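PUA domain-containing protein (PDB 2CX0) is of unknown function but carries a PUA domain behind a pre-PUA domain and probably binds RNA, perhaps in translation initiation. Local coordinates at residues A11-R16 and R46-R51; Y57-V62 and D173-L178; G108-I113 and R161-R166. All blocks are in the same frame, centred on the assembly; numbering follows the deposited sequence.

In the fold
Contact 1 comes first along the chain and closes before the other two open: it closes the loop through helix 20-30 by laying strand 9-17 against strand 45-51 in the antiparallel sheet of the N-terminal half. Strand 56-62 then joins that sheet, Arg46 O lying 2.8 Å from Thr61 N, a probable hydrogen bond, so contacts 1 and 2 lie on neighbouring strands. Contact 2 stays open until helix 174-183 returns to this sheet at the C terminus. Contact 3 nests within that excursion, joining strands 111-112 and 163-170 in the mixed sheet of the PUA domain; none cross. Its centre is about 32 Å from that of contact 1 and about 23 Å from that of contact 2.

Contact 1: residues A11-R16 and R46-R51; sequences ARLEAR and RLVKAR
Leu13 meets both Ala50 and Val48 on one face of the strand pair: its CD1 rests 3.6 Å from Ala50 CB, while CD2 reaches Val48 CG1 at 3.9 Å. On the other face Arg16 and Leu47 run side by side, and Leu47 CD2 sits over one face of the Arg16 guanidinium, 3.8 Å from its NH2. Arg46 covers the same strand end differently: bent at chi3, it lays a guanidinium face over the backbone carbonyl carbon of Arg16. Glu14 OE1 and Lys49 NZ make a long salt bridge of 3.9 Å. Arg12 and Arg51 also run side by side, their guanidinium planes 6° apart but their approach oblique: Arg51 NH2 touches Arg12 CD (3.2 Å), and the like charges are merely close, with NH2 4.0 Å from Arg12 NE. Six backbone bonds hold these residues in antiparallel register; the one from Lys49 N to Glu14 O (2.8 Å) is almost straight at 178°. These are interior strands, second and third of the N-terminal antiparallel sheet, with 2-5 and 56-62 on their outer sides. The chi1 of Arg16, 68°, puts CG between the backbone N and the carbonyl carbon, and the extended chain beyond carries the charge to a salt bridge with Glu22.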
loop_
_atom_site.group_PDB
_atom_site.type_symbol
_atom_site.label_atom_id
_atom_site.label_comp_id
_atom_site.label_asym_id
_atom_site.label_seq_id
_atom_site.Cartn_x
_atom_site.Cartn_y
_atom_site.Cartn_z
ATOM N N ALA A 11 4.223 -11.287 18.247
ATOM C CA ALA A 11 3.005 -11.618 17.545
ATOM C C ALA A 11 2.863 -13.118 17.412
ATOM O O ALA A 11 3.816 -13.793 17.043
ATOM C CB ALA A 11 2.938 -10.936 16.091
ATOM N N ARG A 12 1.660 -13.619 17.716
ATOM C CA ARG A 12 1.356 -15.045 17.557
ATOM C C ARG A 12 0.678 -15.155 16.192
ATOM O O ARG A 12 -0.328 -14.457 15.915
ATOM C CB ARG A 12 0.409 -15.517 18.656
ATOM C CG ARG A 12 1.177 -15.686 19.953
ATOM C CD ARG A 12 0.303 -15.667 21.200
ATOM N NE ARG A 12 1.088 -15.357 22.414
ATOM C CZ ARG A 12 1.938 -16.198 23.010
ATOM N NH1 ARG A 12 2.108 -17.404 22.501
ATOM N NH2 ARG A 12 2.630 -15.863 24.108
ATOM N N LEU A 13 1.204 -16.034 15.344
ATOM C CA LEU A 13 0.692 -16.165 13.994
ATOM C C LEU A 13 -0.044 -17.469 13.695
ATOM O O LEU A 13 0.287 -18.507 14.220
ATOM C CB LEU A 13 1.842 -16.028 13.011
ATOM C CG LEU A 13 2.236 -14.653 12.479
ATOM C CD1 LEU A 13 2.591 -13.737 13.577
ATOM C CD2 LEU A 13 3.410 -14.829 11.547
ATOM N N GLU A 14 -1.056 -17.363 12.841
ATOM C CA GLU A 14 -1.845 -18.487 12.344
ATOM C C GLU A 14 -1.875 -18.298 10.829
ATOM O O GLU A 14 -2.298 -17.238 10.371
ATOM C CB GLU A 14 -3.278 -18.437 12.845
ATOM C CG GLU A 14 -3.468 -19.025 14.192
ATOM C CD GLU A 14 -4.923 -19.324 14.465
ATOM O OE1 GLU A 14 -5.757 -18.419 14.226
ATOM O OE2 GLU A 14 -5.223 -20.457 14.910
ATOM N N ALA A 15 -1.419 -19.286 10.051
ATOM C CA ALA A 15 -1.391 -19.146 8.588
ATOM C C ALA A 15 -2.168 -20.301 7.951
ATOM O O ALA A 15 -2.256 -21.370 8.541
ATOM C CB ALA A 15 0.059 -19.185 8.097
ATOM N N ARG A 16 -2.746 -20.082 6.774
ATOM C CA ARG A 16 -3.451 -21.156 6.062
ATOM C C ARG A 16 -3.477 -20.779 4.587
ATOM O O ARG A 16 -3.313 -19.629 4.209
ATOM C CB ARG A 16 -4.892 -21.359 6.570
ATOM C CG ARG A 16 -5.828 -20.238 6.263
ATOM C CD ARG A 16 -7.238 -20.598 6.664
ATOM N NE ARG A 16 -8.231 -19.544 6.399
ATOM C CZ ARG A 16 -8.718 -19.252 5.202
ATOM N NH1 ARG A 16 -8.309 -19.915 4.119
ATOM N NH2 ARG A 16 -9.672 -18.346 5.092
ATOM N N ARG A 46 -1.411 -17.276 0.725
ATOM C CA ARG A 46 -1.757 -17.709 2.072
ATOM C C ARG A 46 -2.289 -16.517 2.882
ATOM O O ARG A 46 -1.962 -15.356 2.632
ATOM C CB ARG A 46 -0.518 -18.306 2.778
ATOM C CG ARG A 46 0.120 -19.514 2.049
ATOM C CD ARG A 46 1.304 -20.128 2.817
ATOM N NE ARG A 46 0.939 -20.709 4.116
ATOM C CZ ARG A 46 0.338 -21.886 4.302
ATOM N NH1 ARG A 46 -0.004 -22.664 3.266
ATOM N NH2 ARG A 46 0.104 -22.299 5.536
ATOM N N LEU A 47 -3.084 -16.824 3.864
ATOM C CA LEU A 47 -3.648 -15.822 4.745
ATOM C C LEU A 47 -2.953 -15.985 6.083
ATOM O O LEU A 47 -3.017 -17.079 6.701
ATOM C CB LEU A 47 -5.141 -16.052 4.942
ATOM C CG LEU A 47 -5.836 -15.088 5.900
ATOM C CD1 LEU A 47 -5.925 -13.659 5.223
ATOM C CD2 LEU A 47 -7.224 -15.626 6.168
ATOM N N VAL A 48 -2.268 -14.925 6.501
ATOM C CA VAL A 48 -1.570 -14.915 7.792
ATOM C C VAL A 48 -2.317 -13.982 8.764
ATOM O O VAL A 48 -2.571 -12.813 8.449
ATOM C CB VAL A 48 -0.166 -14.373 7.628
ATOM C CG1 VAL A 48 0.533 -14.293 8.955
ATOM C CG2 VAL A 48 0.582 -15.252 6.616
ATOM N N LYS A 49 -2.706 -14.507 9.904
ATOM C CA LYS A 49 -3.378 -13.708 10.943
ATOM C C LYS A 49 -2.366 -13.545 12.087
ATOM O O LYS A 49 -1.801 -14.540 12.560
ATOM C CB LYS A 49 -4.590 -14.438 11.473
ATOM C CG LYS A 49 -5.820 -14.295 10.613
ATOM C CD LYS A 49 -7.062 -14.805 11.348
ATOM C CE LYS A 49 -7.382 -16.255 10.994
ATOM N NZ LYS A 49 -8.466 -16.835 11.909
ATOM N N ALA A 50 -2.130 -12.310 12.536
ATOM C CA ALA A 50 -1.141 -12.114 13.595
ATOM C C ALA A 50 -1.818 -11.392 14.741
ATOM O O ALA A 50 -2.501 -10.364 14.515
ATOM C CB ALA A 50 0.005 -11.233 13.073
ATOM N N ARG A 51 -1.645 -11.912 15.947
ATOM C CA ARG A 51 -2.218 -11.262 17.097
ATOM C C ARG A 51 -1.110 -10.700 17.952
ATOM O O ARG A 51 -0.205 -11.430 18.322
ATOM C CB ARG A 51 -3.060 -12.217 17.916
ATOM C CG ARG A 51 -3.736 -11.542 19.133
ATOM C CD ARG A 51 -4.801 -12.487 19.801
ATOM N NE ARG A 51 -4.172 -13.737 20.253
ATOM C CZ ARG A 51 -3.408 -13.862 21.338
ATOM N NH1 ARG A 51 -3.176 -12.823 22.126
ATOM N NH2 ARG A 51 -2.836 -15.027 21.602
#

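Contact 2: residues Y57-V62 and D173-L178; sequences YEIITV and DALWEL
Tyr57 and Ile59 of a sheet strand turn their side chains to Leu178, Leu175 and Ala174 of the C-terminal helix, a helix-on-sheet packing that brings the end of the chain back onto the N-terminal antiparallel sheet. The axes of the two short segments approach to 10.4 Å, at 58° to each other, and no hydrogen bond crosses, so the joint rests on apolar side chains. With Tyr57 CG anti to its carbonyl carbon (chi1 -59°), the ring slants back toward the helix start, from Leu178 to Ala174: Leu178 CD2 presses near its root, 3.4 Å from CG and from CB alike, while at the far end OH comes 3.5 Å from Ala174 CB. Both leucines place CG opposite the backbone N (chi1 169° in each), which brings Leu175 CD1 and Leu178 CD2 to the strand. Leu175 CD1 thereby meets Ile59 CD1 at 3.7 Å, their side chains crossing at a slant, whereas Ile59 and Leu178 run past each other in opposite directions. Outside this row, Leu175 also touches Phe69 of strand 65-70, and Tyr57 packs on Val8 and Thr52. The start of the helix is fixed by Asp173 at the N-cap, whose OD2 also accepts from Arg170 N; its OD1 takes Trp176 N at 2.7 Å, met nearly along the carboxylate C-O direction.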
loop_
_atom_site.group_PDB
_atom_site.type_symbol
_atom_site.label_atom_id
_atom_site.label_comp_id
_atom_site.label_asym_id
_atom_site.label_seq_id
_atom_site.Cartn_x
_atom_site.Cartn_y
_atom_site.Cartn_z
ATOM N N TYR A 57 -4.052 -8.460 13.053
ATOM C CA TYR A 57 -3.738 -8.038 11.672
ATOM C C TYR A 57 -3.937 -9.257 10.781
ATOM O O TYR A 57 -3.630 -10.386 11.181
ATOM C CB TYR A 57 -2.250 -7.613 11.537
ATOM C CG TYR A 57 -1.828 -6.474 12.447
ATOM C CD1 TYR A 57 -1.668 -6.675 13.848
ATOM C CD2 TYR A 57 -1.611 -5.218 11.929
ATOM C CE1 TYR A 57 -1.313 -5.626 14.685
ATOM C CE2 TYR A 57 -1.245 -4.147 12.744
ATOM C CZ TYR A 57 -1.102 -4.362 14.118
ATOM O OH TYR A 57 -0.739 -3.288 14.890
ATOM N N GLU A 58 -4.419 -9.051 9.571
ATOM C CA GLU A 58 -4.578 -10.180 8.629
ATOM C C GLU A 58 -3.914 -9.707 7.371
ATOM O O GLU A 58 -4.204 -8.601 6.881
ATOM C CB GLU A 58 -6.034 -10.461 8.340
ATOM C CG GLU A 58 -6.672 -11.257 9.422
ATOM C CD GLU A 58 -8.066 -11.718 9.048
ATOM O OE1 GLU A 58 -8.303 -12.028 7.854
ATOM O OE2 GLU A 58 -8.912 -11.775 9.966
ATOM N N ILE A 59 -3.032 -10.540 6.846
ATOM C CA ILE A 59 -2.278 -10.198 5.649
ATOM C C ILE A 59 -2.226 -11.360 4.641
ATOM O O ILE A 59 -2.000 -12.522 5.023
ATOM C CB ILE A 59 -0.803 -9.878 6.004
ATOM C CG1 ILE A 59 -0.714 -8.626 6.922
ATOM C CG2 ILE A 59 -0.022 -9.602 4.715
ATOM C CD1 ILE A 59 0.769 -8.445 7.422
ATOM N N ILE A 60 -2.397 -11.057 3.363
ATOM C CA ILE A 60 -2.309 -12.111 2.389
ATOM C C ILE A 60 -0.883 -12.147 1.886
ATOM O O ILE A 60 -0.342 -11.104 1.495
ATOM C CB ILE A 60 -3.271 -11.851 1.243
ATOM C CG1 ILE A 60 -4.718 -12.093 1.761
ATOM C CG2 ILE A 60 -2.921 -12.767 0.023
ATOM C CD1 ILE A 60 -5.794 -11.639 0.746
ATOM N N THR A 61 -0.249 -13.312 1.927
ATOM C CA THR A 61 1.115 -13.429 1.390
ATOM C C THR A 61 1.060 -14.030 -0.005
ATOM O O THR A 61 0.231 -14.871 -0.304
ATOM C CB THR A 61 2.053 -14.310 2.265
ATOM O OG1 THR A 61 1.516 -15.649 2.409
ATOM C CG2 THR A 61 2.177 -13.649 3.664
ATOM N N VAL A 62 1.972 -13.574 -0.852
ATOM C CA VAL A 62 2.093 -14.024 -2.222
ATOM C C VAL A 62 3.542 -14.550 -2.321
ATOM O O VAL A 62 4.516 -13.799 -2.267
ATOM C CB VAL A 62 1.888 -12.868 -3.276
ATOM C CG1 VAL A 62 1.948 -13.430 -4.700
ATOM C CG2 VAL A 62 0.552 -12.194 -3.109
ATOM N N ASP A 173 4.769 2.388 9.717
ATOM C CA ASP A 173 3.586 2.230 10.535
ATOM C C ASP A 173 3.555 0.779 11.124
ATOM O O ASP A 173 4.429 -0.040 10.847
ATOM C CB ASP A 173 2.268 2.668 9.795
ATOM C CG ASP A 173 1.795 1.709 8.672
ATOM O OD1 ASP A 173 2.255 0.533 8.553
ATOM O OD2 ASP A 173 0.894 2.195 7.899
ATOM N N ALA A 174 2.586 0.509 12.000
ATOM C CA ALA A 174 2.512 -0.779 12.658
ATOM C C ALA A 174 2.416 -1.945 11.677
ATOM O O ALA A 174 3.112 -2.972 11.867
ATOM C CB ALA A 174 1.343 -0.790 13.615
ATOM N N LEU A 175 1.576 -1.791 10.654
ATOM C CA LEU A 175 1.447 -2.858 9.659
ATOM C C LEU A 175 2.787 -3.043 8.913
ATOM O O LEU A 175 3.201 -4.194 8.635
ATOM C CB LEU A 175 0.310 -2.563 8.650
ATOM C CG LEU A 175 0.216 -3.469 7.397
ATOM C CD1 LEU A 175 -0.129 -4.918 7.808
ATOM C CD2 LEU A 175 -0.859 -2.984 6.493
ATOM N N TRP A 176 3.462 -1.909 8.619
ATOM C CA TRP A 176 4.733 -1.971 7.904
ATOM C C TRP A 176 5.748 -2.789 8.727
ATOM O O TRP A 176 6.446 -3.672 8.169
ATOM C CB TRP A 176 5.302 -0.561 7.690
ATOM C CG TRP A 176 6.481 -0.602 6.782
ATOM C CD1 TRP A 176 6.461 -0.660 5.426
ATOM C CD2 TRP A 176 7.838 -0.709 7.177
ATOM N NE1 TRP A 176 7.738 -0.821 4.934
ATOM C CE2 TRP A 176 8.609 -0.842 5.990
ATOM C CE3 TRP A 176 8.486 -0.697 8.420
ATOM C CZ2 TRP A 176 10.008 -0.962 6.006
ATOM C CZ3 TRP A 176 9.887 -0.812 8.447
ATOM C CH2 TRP A 176 10.630 -0.944 7.247
ATOM N N GLU A 177 5.805 -2.535 10.038
ATOM C CA GLU A 177 6.785 -3.230 10.876
ATOM C C GLU A 177 6.463 -4.707 10.978
ATOM O O GLU A 177 7.333 -5.541 10.896
ATOM C CB GLU A 177 6.870 -2.606 12.290
ATOM C CG GLU A 177 7.450 -1.172 12.302
ATOM C CD GLU A 177 8.929 -1.069 11.910
ATOM O OE1 GLU A 177 9.648 -2.079 11.713
ATOM O OE2 GLU A 177 9.400 0.064 11.801
ATOM N N LEU A 178 5.189 -5.006 11.179
ATOM C CA LEU A 178 4.773 -6.379 11.235
ATOM C C LEU A 178 5.117 -7.100 9.891
ATOM O O LEU A 178 5.655 -8.238 9.883
ATOM C CB LEU A 178 3.269 -6.416 11.516
ATOM C CG LEU A 178 2.702 -7.838 11.315
ATOM C CD1 LEU A 178 3.336 -8.818 12.341
ATOM C CD2 LEU A 178 1.165 -7.752 11.518
#

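Contact 3: residues G108-I113 and R161-R166; sequences GAHLMI and RGRAVR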
loop_
_atom_site.group_PDB
_atom_site.type_symbol
_atom_site.label_atom_id
_atom_site.label_comp_id
_atom_site.label_asym_id
_atom_site.label_seq_id
_atom_site.Cartn_x
_atom_site.Cartn_y
_atom_site.Cartn_z
ATOM N N GLY A 108 3.925 9.586 8.906
ATOM C CA GLY A 108 2.491 9.313 8.996
ATOM C C GLY A 108 1.568 10.411 8.541
ATOM O O GLY A 108 0.340 10.338 8.709
ATOM N N ALA A 109 2.110 11.468 7.972
ATOM C CA ALA A 109 1.221 12.559 7.473
ATOM C C ALA A 109 0.477 12.167 6.154
ATOM O O ALA A 109 0.896 11.266 5.419
ATOM C CB ALA A 109 2.101 13.827 7.206
ATOM N N HIS A 110 -0.637 12.834 5.863
ATOM C CA HIS A 110 -1.318 12.658 4.595
ATOM C C HIS A 110 -0.473 13.470 3.606
ATOM O O HIS A 110 0.398 14.255 4.021
ATOM C CB HIS A 110 -2.715 13.290 4.644
ATOM C CG HIS A 110 -3.677 12.526 5.489
ATOM N ND1 HIS A 110 -4.234 13.028 6.662
ATOM C CD2 HIS A 110 -4.147 11.268 5.361
ATOM C CE1 HIS A 110 -5.003 12.094 7.208
ATOM N NE2 HIS A 110 -4.970 11.019 6.439
ATOM N N LEU A 111 -0.704 13.261 2.316
ATOM C CA LEU A 111 0.073 13.991 1.303
ATOM C C LEU A 111 -0.684 15.243 0.813
ATOM O O LEU A 111 -1.768 15.154 0.272
ATOM C CB LEU A 111 0.436 13.078 0.100
ATOM C CG LEU A 111 1.076 13.770 -1.123
ATOM C CD1 LEU A 111 2.456 14.426 -0.677
ATOM C CD2 LEU A 111 1.266 12.694 -2.273
HETATM N N MSE A 112 -0.111 16.414 1.070
HETATM C CA MSE A 112 -0.720 17.644 0.573
HETATM C C MSE A 112 -0.108 18.003 -0.808
HETATM O O MSE A 112 1.046 17.712 -1.121
HETATM C CB MSE A 112 -0.476 18.755 1.578
HETATM C CG MSE A 112 -0.697 18.340 3.030
HETATM SE SE MSE A 112 -2.525 17.815 3.362
HETATM C CE MSE A 112 -3.193 19.493 3.270
ATOM N N ILE A 113 -0.914 18.657 -1.633
ATOM C CA ILE A 113 -0.538 19.058 -2.958
ATOM C C ILE A 113 0.819 19.785 -3.096
ATOM O O ILE A 113 1.564 19.552 -4.053
ATOM C CB ILE A 113 -1.661 19.934 -3.547
ATOM C CG1 ILE A 113 -2.927 19.061 -3.735
ATOM C CG2 ILE A 113 -1.197 20.550 -4.933
ATOM C CD1 ILE A 113 -4.230 19.929 -3.919
ATOM N N ARG A 161 -2.898 24.636 -2.154
ATOM C CA ARG A 161 -2.971 23.981 -0.832
ATOM C C ARG A 161 -4.131 22.975 -0.806
ATOM O O ARG A 161 -5.156 23.160 -1.498
ATOM C CB ARG A 161 -3.172 24.990 0.278
ATOM C CG ARG A 161 -1.864 25.702 0.750
ATOM C CD ARG A 161 -0.994 26.172 -0.401
ATOM N NE ARG A 161 0.128 26.958 0.132
ATOM C CZ ARG A 161 1.213 27.332 -0.551
ATOM N NH1 ARG A 161 1.371 26.990 -1.812
ATOM N NH2 ARG A 161 2.128 28.093 0.035
ATOM N N GLY A 162 -3.983 21.932 -0.001
ATOM C CA GLY A 162 -5.053 20.933 0.052
ATOM C C GLY A 162 -4.500 19.507 0.034
ATOM O O GLY A 162 -3.341 19.295 -0.325
ATOM N N ARG A 163 -5.346 18.528 0.381
ATOM C CA ARG A 163 -4.927 17.153 0.413
ATOM C C ARG A 163 -4.943 16.505 -0.984
ATOM O O ARG A 163 -5.902 16.610 -1.750
ATOM C CB ARG A 163 -5.820 16.356 1.383
ATOM C CG ARG A 163 -5.267 14.921 1.764
ATOM C CD ARG A 163 -5.829 14.555 3.154
ATOM N NE ARG A 163 -7.227 14.179 3.030
ATOM C CZ ARG A 163 -8.000 13.851 4.054
ATOM N NH1 ARG A 163 -7.525 13.894 5.288
ATOM N NH2 ARG A 163 -9.191 13.370 3.814
ATOM N N ALA A 164 -3.840 15.864 -1.325
ATOM C CA ALA A 164 -3.739 15.173 -2.600
ATOM C C ALA A 164 -4.083 13.674 -2.424
ATOM O O ALA A 164 -4.827 13.080 -3.258
ATOM C CB ALA A 164 -2.298 15.312 -3.161
ATOM N N VAL A 165 -3.530 13.068 -1.371
ATOM C CA VAL A 165 -3.759 11.608 -1.135
ATOM C C VAL A 165 -3.951 11.359 0.360
ATOM O O VAL A 165 -3.170 11.829 1.210
ATOM C CB VAL A 165 -2.513 10.757 -1.586
ATOM C CG1 VAL A 165 -2.722 9.237 -1.314
ATOM C CG2 VAL A 165 -2.202 11.060 -3.107
ATOM N N ARG A 166 -4.992 10.607 0.659
ATOM C CA ARG A 166 -5.299 10.255 2.027
ATOM C C ARG A 166 -4.486 9.017 2.354
ATOM O O ARG A 166 -4.587 7.968 1.680
ATOM C CB ARG A 166 -6.826 10.021 2.190
ATOM C CG ARG A 166 -7.227 9.577 3.592
ATOM C CD ARG A 166 -8.707 9.788 3.866
ATOM N NE ARG A 166 -9.578 9.255 2.822
ATOM C CZ ARG A 166 -9.888 7.968 2.694
ATOM N NH1 ARG A 166 -9.379 7.093 3.554
ATOM N NH2 ARG A 166 -10.729 7.557 1.729
#
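His110 has chi1 at -72°, with CG anti to its carbonyl carbon, and Arg163 has CG opposite the backbone N (chi1 -167°) before bending at chi3. Together these turns bring Arg163 NH1 over one face of the imidazole, displaced toward its rim and 3.6 Å from CE1. The two residues flank a classic beta bulge in the PUA domain's mixed sheet, where Ala164 and Val165 both face Leu111. The evidence is the forked acceptor: Leu111 O takes Ala164 N at 2.7 Å, in the carbonyl plane, and Val165 N at 3.2 Å, while Leu111 N returns a bond to Val165 O. Arg163 NH2 is salt-bridged to Glu146, which helps fix the guanidinium with NH1 over the ring. Arg166 CG approaches His110 NE2 at 3.9 Å. With an alanine at His110, Arg163 NH1 would probably lose the ring face beneath it and Arg166 CG its imidazole neighbour, opening a gap beside the two arginine side chains. On the face carrying Leu111 and Val165, Leu111 CD2 packs on Val165 CG2; Ile113 CG1 meets Ala164 CB. Past the bulge, selenomethionine Met112 curls its CE onto Gly162 C, and Ile113 N donates to Gly162 O at 2.8 Å.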